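Tapirin (Caldicellulosiruptor hydrothermalis, PDB 6N2C) probably binds cellulose through its beta-helical C-terminal domain, which also carries a zinc ion, and so is likely to attach the thermophilic bacterium to plant biomass. Local coordinates at residues Asn511-Val524 / His530-Asn544. Residues are numbered along the deposited sequence; the frame is centred on the assembly and turned at random.
With ZN (zinc ion), chain C; EDO (1,2-ethanediol), chain D.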
loop_
_atom_site.group_PDB
_atom_site.type_symbol
_atom_site.label_atom_id
_atom_site.label_comp_id
_atom_site.label_asym_id
_atom_site.label_seq_id
_atom_site.Cartn_x
_atom_site.Cartn_y
_atom_site.Cartn_z
ATOM N N ASN A 511 -12.025 -18.172 -26.360
ATOM C CA ASN A 511 -12.206 -16.908 -25.637
ATOM C C ASN A 511 -11.909 -15.664 -26.538
ATOM O O ASN A 511 -10.891 -15.588 -27.222
ATOM C CB ASN A 511 -11.285 -16.863 -24.400
ATOM C CG ASN A 511 -11.648 -15.760 -23.419
ATOM O OD1 ASN A 511 -12.515 -15.961 -22.586
ATOM N ND2 ASN A 511 -10.903 -14.700 -23.403
ATOM N N VAL A 512 -12.838 -14.712 -26.521
ATOM C CA VAL A 512 -12.649 -13.439 -27.139
ATOM C C VAL A 512 -12.477 -12.370 -26.089
ATOM O O VAL A 512 -13.011 -12.457 -24.969
ATOM C CB VAL A 512 -13.811 -13.066 -28.052
ATOM C CG1 VAL A 512 -13.987 -14.178 -29.106
ATOM C CG2 VAL A 512 -15.120 -12.845 -27.324
ATOM N N GLN A 513 -11.818 -11.333 -26.499
ATOM C CA GLN A 513 -11.581 -10.222 -25.620
ATOM C C GLN A 513 -12.815 -9.421 -25.431
ATOM O O GLN A 513 -13.634 -9.316 -26.308
ATOM C CB GLN A 513 -10.427 -9.376 -26.098
ATOM C CG GLN A 513 -9.082 -10.100 -26.407
ATOM C CD GLN A 513 -8.056 -9.338 -27.181
ATOM O OE1 GLN A 513 -8.353 -8.247 -27.715
ATOM N NE2 GLN A 513 -6.842 -9.916 -27.340
ATOM N N ILE A 514 -12.895 -8.778 -24.247
ATOM C CA ILE A 514 -14.086 -8.048 -23.844
ATOM C C ILE A 514 -13.654 -6.683 -23.356
ATOM O O ILE A 514 -12.841 -6.597 -22.454
ATOM C CB ILE A 514 -14.868 -8.800 -22.751
ATOM C CG1 ILE A 514 -15.406 -10.168 -23.217
ATOM C CG2 ILE A 514 -16.003 -7.958 -22.209
ATOM C CD1 ILE A 514 -16.447 -10.032 -24.237
ATOM N N PHE A 515 -14.250 -5.629 -23.920
ATOM C CA PHE A 515 -13.933 -4.264 -23.501
ATOM C C PHE A 515 -15.242 -3.548 -23.166
ATOM O O PHE A 515 -16.085 -3.344 -24.055
ATOM C CB PHE A 515 -13.173 -3.539 -24.636
ATOM C CG PHE A 515 -11.931 -4.215 -24.999
ATOM C CD1 PHE A 515 -10.756 -4.018 -24.313
ATOM C CD2 PHE A 515 -11.938 -5.175 -26.048
ATOM C CE1 PHE A 515 -9.585 -4.683 -24.653
ATOM C CE2 PHE A 515 -10.798 -5.845 -26.340
ATOM C CZ PHE A 515 -9.639 -5.589 -25.704
ATOM N N VAL A 516 -15.388 -3.169 -21.901
ATOM C CA VAL A 516 -16.590 -2.490 -21.390
ATOM C C VAL A 516 -16.266 -1.153 -20.795
ATOM O O VAL A 516 -15.405 -1.041 -19.916
ATOM C CB VAL A 516 -17.351 -3.388 -20.406
ATOM C CG1 VAL A 516 -18.621 -2.684 -19.966
ATOM C CG2 VAL A 516 -17.708 -4.691 -21.010
ATOM N N ILE A 517 -16.928 -0.088 -21.284
ATOM C CA ILE A 517 -16.775 1.231 -20.751
ATOM C C ILE A 517 -18.178 1.768 -20.490
ATOM O O ILE A 517 -18.922 1.956 -21.490
ATOM C CB ILE A 517 -16.030 2.167 -21.681
ATOM C CG1 ILE A 517 -14.616 1.619 -22.035
ATOM C CG2 ILE A 517 -15.868 3.544 -20.983
ATOM C CD1 ILE A 517 -14.638 0.732 -23.280
ATOM N N THR A 518 -18.535 2.038 -19.239
ATOM C CA THR A 518 -19.986 2.250 -18.971
ATOM C C THR A 518 -20.258 3.214 -17.878
ATOM O O THR A 518 -19.414 3.423 -16.994
ATOM C CB THR A 518 -20.676 0.956 -18.628
ATOM O OG1 THR A 518 -22.095 1.212 -18.396
ATOM C CG2 THR A 518 -20.128 0.276 -17.397
ATOM N N LYS A 519 -21.335 4.011 -18.053
ATOM C CA LYS A 519 -21.785 4.899 -16.981
ATOM C C LYS A 519 -22.484 4.161 -15.861
ATOM O O LYS A 519 -22.680 4.713 -14.782
ATOM C CB LYS A 519 -22.769 5.909 -17.509
ATOM C CG LYS A 519 -22.208 6.951 -18.375
ATOM C CD LYS A 519 -23.001 8.325 -18.352
ATOM C CE LYS A 519 -24.342 8.212 -19.010
ATOM N NZ LYS A 519 -24.880 9.555 -19.469
ATOM N N SER A 520 -22.898 2.936 -16.067
ATOM C CA SER A 520 -23.457 2.048 -15.041
ATOM C C SER A 520 -22.321 1.445 -14.213
ATOM O O SER A 520 -21.140 1.764 -14.437
ATOM C CB SER A 520 -24.344 0.907 -15.661
ATOM O OG SER A 520 -23.597 -0.069 -16.413
ATOM N N GLY A 521 -22.690 0.577 -13.283
ATOM C CA GLY A 521 -21.727 -0.395 -12.781
ATOM C C GLY A 521 -21.597 -1.577 -13.717
ATOM O O GLY A 521 -22.222 -1.595 -14.770
ATOM N N ILE A 522 -20.767 -2.497 -13.352
ATOM C CA ILE A 522 -20.536 -3.759 -14.039
ATOM C C ILE A 522 -20.620 -4.878 -13.073
ATOM O O ILE A 522 -19.812 -4.971 -12.181
ATOM C CB ILE A 522 -19.183 -3.855 -14.791
ATOM C CG1 ILE A 522 -19.068 -2.773 -15.848
ATOM C CG2 ILE A 522 -19.057 -5.212 -15.444
ATOM C CD1 ILE A 522 -17.683 -2.541 -16.447
ATOM N N ASN A 523 -21.630 -5.763 -13.244
ATOM C CA ASN A 523 -21.694 -6.977 -12.447
ATOM C C ASN A 523 -21.321 -8.094 -13.304
ATOM O O ASN A 523 -22.069 -8.427 -14.244
ATOM C CB ASN A 523 -23.150 -7.156 -11.950
ATOM C CG ASN A 523 -23.591 -6.028 -11.054
ATOM O OD1 ASN A 523 -22.778 -5.493 -10.253
ATOM N ND2 ASN A 523 -24.874 -5.593 -11.202
ATOM N N VAL A 524 -20.188 -8.694 -13.027
ATOM C CA VAL A 524 -19.649 -9.755 -13.847
ATOM C C VAL A 524 -20.319 -11.089 -13.480
ATOM O O VAL A 524 -20.372 -11.488 -12.307
ATOM C CB VAL A 524 -18.177 -9.903 -13.692
ATOM C CG1 VAL A 524 -17.625 -10.942 -14.671
ATOM C CG2 VAL A 524 -17.477 -8.566 -13.974
ATOM N N HIS A 530 -12.519 -16.590 -17.442
ATOM C CA HIS A 530 -11.338 -16.043 -18.072
ATOM C C HIS A 530 -11.775 -14.811 -18.848
ATOM O O HIS A 530 -12.572 -14.905 -19.774
ATOM C CB HIS A 530 -10.724 -17.077 -19.041
ATOM C CG HIS A 530 -9.479 -16.595 -19.762
ATOM N ND1 HIS A 530 -9.078 -17.108 -20.981
ATOM C CD2 HIS A 530 -8.576 -15.646 -19.446
ATOM C CE1 HIS A 530 -7.987 -16.462 -21.377
ATOM N NE2 HIS A 530 -7.652 -15.572 -20.448
ATOM N N LEU A 531 -11.226 -13.672 -18.475
ATOM C CA LEU A 531 -11.508 -12.415 -19.168
ATOM C C LEU A 531 -10.229 -11.676 -19.519
ATOM O O LEU A 531 -9.448 -11.285 -18.617
ATOM C CB LEU A 531 -12.399 -11.508 -18.296
ATOM C CG LEU A 531 -13.870 -11.848 -18.203
ATOM C CD1 LEU A 531 -14.513 -11.156 -16.991
ATOM C CD2 LEU A 531 -14.569 -11.395 -19.489
ATOM N N ASP A 532 -10.062 -11.377 -20.822
ATOM C CA ASP A 532 -8.953 -10.576 -21.313
ATOM C C ASP A 532 -9.567 -9.307 -21.846
ATOM O O ASP A 532 -10.481 -9.375 -22.679
ATOM C CB ASP A 532 -8.289 -11.266 -22.508
ATOM C CG ASP A 532 -7.444 -12.461 -22.113
ATOM O OD1 ASP A 532 -6.999 -12.464 -20.963
ATOM O OD2 ASP A 532 -7.188 -13.265 -22.950
ATOM N N GLY A 533 -9.079 -8.179 -21.377
ATOM C CA GLY A 533 -9.601 -6.926 -21.823
ATOM C C GLY A 533 -9.574 -5.888 -20.749
ATOM O O GLY A 533 -8.543 -5.740 -20.047
ATOM N N VAL A 534 -10.630 -5.039 -20.734
ATOM C CA VAL A 534 -10.630 -3.864 -19.865
ATOM C C VAL A 534 -12.100 -3.747 -19.368
ATOM O O VAL A 534 -13.063 -3.923 -20.144
ATOM C CB VAL A 534 -10.184 -2.582 -20.642
ATOM C CG1 VAL A 534 -10.515 -1.340 -20.003
ATOM C CG2 VAL A 534 -8.762 -2.634 -21.152
ATOM N N LEU A 535 -12.267 -3.371 -18.098
ATOM C CA LEU A 535 -13.584 -3.072 -17.510
ATOM C C LEU A 535 -13.504 -1.732 -16.804
ATOM O O LEU A 535 -12.689 -1.578 -15.859
ATOM C CB LEU A 535 -14.011 -4.159 -16.541
ATOM C CG LEU A 535 -14.112 -5.584 -17.042
ATOM C CD1 LEU A 535 -14.340 -6.562 -15.859
ATOM C CD2 LEU A 535 -15.103 -5.801 -18.154
ATOM N N ILE A 536 -14.317 -0.764 -17.295
ATOM C CA ILE A 536 -14.255 0.677 -16.891
ATOM C C ILE A 536 -15.684 1.036 -16.605
ATOM O O ILE A 536 -16.539 0.996 -17.521
ATOM C CB ILE A 536 -13.643 1.562 -17.960
ATOM C CG1 ILE A 536 -12.159 1.140 -18.133
ATOM C CG2 ILE A 536 -13.766 3.024 -17.561
ATOM C CD1 ILE A 536 -11.443 1.845 -19.236
ATOM N N ALA A 537 -15.914 1.409 -15.349
ATOM C CA ALA A 537 -17.304 1.687 -14.879
ATOM C C ALA A 537 -17.389 2.886 -14.006
ATOM O O ALA A 537 -16.512 3.208 -13.186
ATOM C CB ALA A 537 -17.892 0.462 -14.202
ATOM N N ASN A 538 -18.479 3.660 -14.217
ATOM C CA ASN A 538 -18.721 4.793 -13.285
ATOM C C ASN A 538 -19.347 4.271 -12.011
ATOM O O ASN A 538 -19.118 4.859 -10.946
ATOM C CB ASN A 538 -19.671 5.758 -13.944
ATOM C CG ASN A 538 -19.446 7.180 -13.522
ATOM O OD1 ASN A 538 -18.305 7.680 -13.431
ATOM N ND2 ASN A 538 -20.558 7.905 -13.438
ATOM N N GLY A 539 -20.117 3.173 -12.076
ATOM C CA GLY A 539 -20.592 2.514 -10.904
ATOM C C GLY A 539 -19.605 1.474 -10.461
ATOM O O GLY A 539 -18.506 1.395 -10.999
ATOM N N SER A 540 -19.975 0.703 -9.465
ATOM C CA SER A 540 -19.088 -0.300 -8.932
ATOM C C SER A 540 -18.838 -1.459 -9.884
ATOM O O SER A 540 -19.730 -1.875 -10.634
ATOM C CB SER A 540 -19.609 -0.912 -7.614
ATOM O OG SER A 540 -19.567 0.086 -6.611
ATOM N N LEU A 541 -17.660 -2.023 -9.737
ATOM C CA LEU A 541 -17.297 -3.212 -10.421
ATOM C C LEU A 541 -17.354 -4.411 -9.475
ATOM O O LEU A 541 -16.508 -4.562 -8.545
ATOM C CB LEU A 541 -15.894 -3.053 -11.008
ATOM C CG LEU A 541 -15.307 -4.273 -11.616
ATOM C CD1 LEU A 541 -16.137 -4.825 -12.771
ATOM C CD2 LEU A 541 -13.927 -3.932 -12.097
ATOM N N GLN A 542 -18.314 -5.289 -9.739
ATOM C CA GLN A 542 -18.611 -6.400 -8.765
ATOM C C GLN A 542 -18.515 -7.658 -9.470
ATOM O O GLN A 542 -19.182 -7.830 -10.516
ATOM C CB GLN A 542 -19.994 -6.195 -8.182
ATOM C CG GLN A 542 -20.510 -7.314 -7.319
ATOM C CD GLN A 542 -20.994 -6.845 -5.956
ATOM O OE1 GLN A 542 -21.712 -5.810 -5.841
ATOM N NE2 GLN A 542 -20.557 -7.569 -4.904
ATOM N N PHE A 543 -17.698 -8.556 -8.952
ATOM C CA PHE A 543 -17.570 -9.879 -9.494
ATOM C C PHE A 543 -18.532 -10.777 -8.723
ATOM O O PHE A 543 -18.365 -10.944 -7.514
ATOM C CB PHE A 543 -16.140 -10.379 -9.407
ATOM C CG PHE A 543 -15.222 -9.559 -10.297
ATOM C CD1 PHE A 543 -14.685 -8.325 -9.877
ATOM C CD2 PHE A 543 -14.982 -9.972 -11.589
ATOM C CE1 PHE A 543 -13.864 -7.556 -10.696
ATOM C CE2 PHE A 543 -14.183 -9.183 -12.424
ATOM C CZ PHE A 543 -13.623 -7.962 -11.997
ATOM N N ASN A 544 -19.522 -11.308 -9.436
ATOM C CA ASN A 544 -20.624 -12.094 -8.796
ATOM C C ASN A 544 -20.210 -13.540 -8.596
ATOM O O ASN A 544 -20.917 -14.297 -7.916
ATOM C CB ASN A 544 -21.927 -11.916 -9.542
ATOM C CG ASN A 544 -22.586 -10.529 -9.285
ATOM O OD1 ASN A 544 -23.315 -9.960 -10.139
ATOM N ND2 ASN A 544 -22.402 -10.025 -8.091
HETATM ZN ZN ZN C . -6.260 -14.242 -20.475
HETATM C C1 EDO D . -24.645 -4.003 -13.993
HETATM O O1 EDO D . -23.975 -4.950 -14.786
HETATM C C2 EDO D . -25.291 -2.920 -14.872
HETATM O O2 EDO D . -26.232 -3.441 -15.831
HETATM O O HOH W 1 -8.848 -14.315 -24.945
HETATM O O HOH W 2 -6.338 -12.399 -25.503
HETATM O O HOH W 3 -23.134 7.830 -14.073
HETATM O O HOH W 4 -22.125 -2.986 -9.805
#
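Two successive coils of the parallel beta-helix stack here, strand 513-518 on 534-537 and, past the corner, 522-524 on 541-543. Each pair is joined by a parallel ladder of backbone hydrogen bonds, such as Val516 N to Val534 O (3.0 Å) and Val524 N to Gln542 O (2.8 Å). Inside the coil, Ile522 reaches across the corner to set CD1 against Ala537 CB at 3.8 Å, and Val524 CG2 meets Phe543 CE2 at 3.7 Å. On the outer face, Ile517 and Ile536 run side by side in the same direction. Phe515, its CG anti to the carbonyl carbon (chi1 -59°), swings CE1 to 3.6 Å from Gly533 CA, while Val534 CG2 lies in plane at the ring edge. An alanine replacing Phe515 is likely to open a gap beside Gly533 and Val534, and to deprive Met555 and Pro556 of their aromatic partner. On strand 530-532, just before the chain turns at Gly533, His530 NE2 (1.9 Å) and Asp532 OD1 (2.0 Å) bind zinc together with Glu551. A water linking Gln513 NE2 to Asp532 OD2 ties the preceding coil to this site. Hydrogen bonds and apolar packing thus join the segments; zinc links 530-532 to 548-552, and 511-524 stays second-shell.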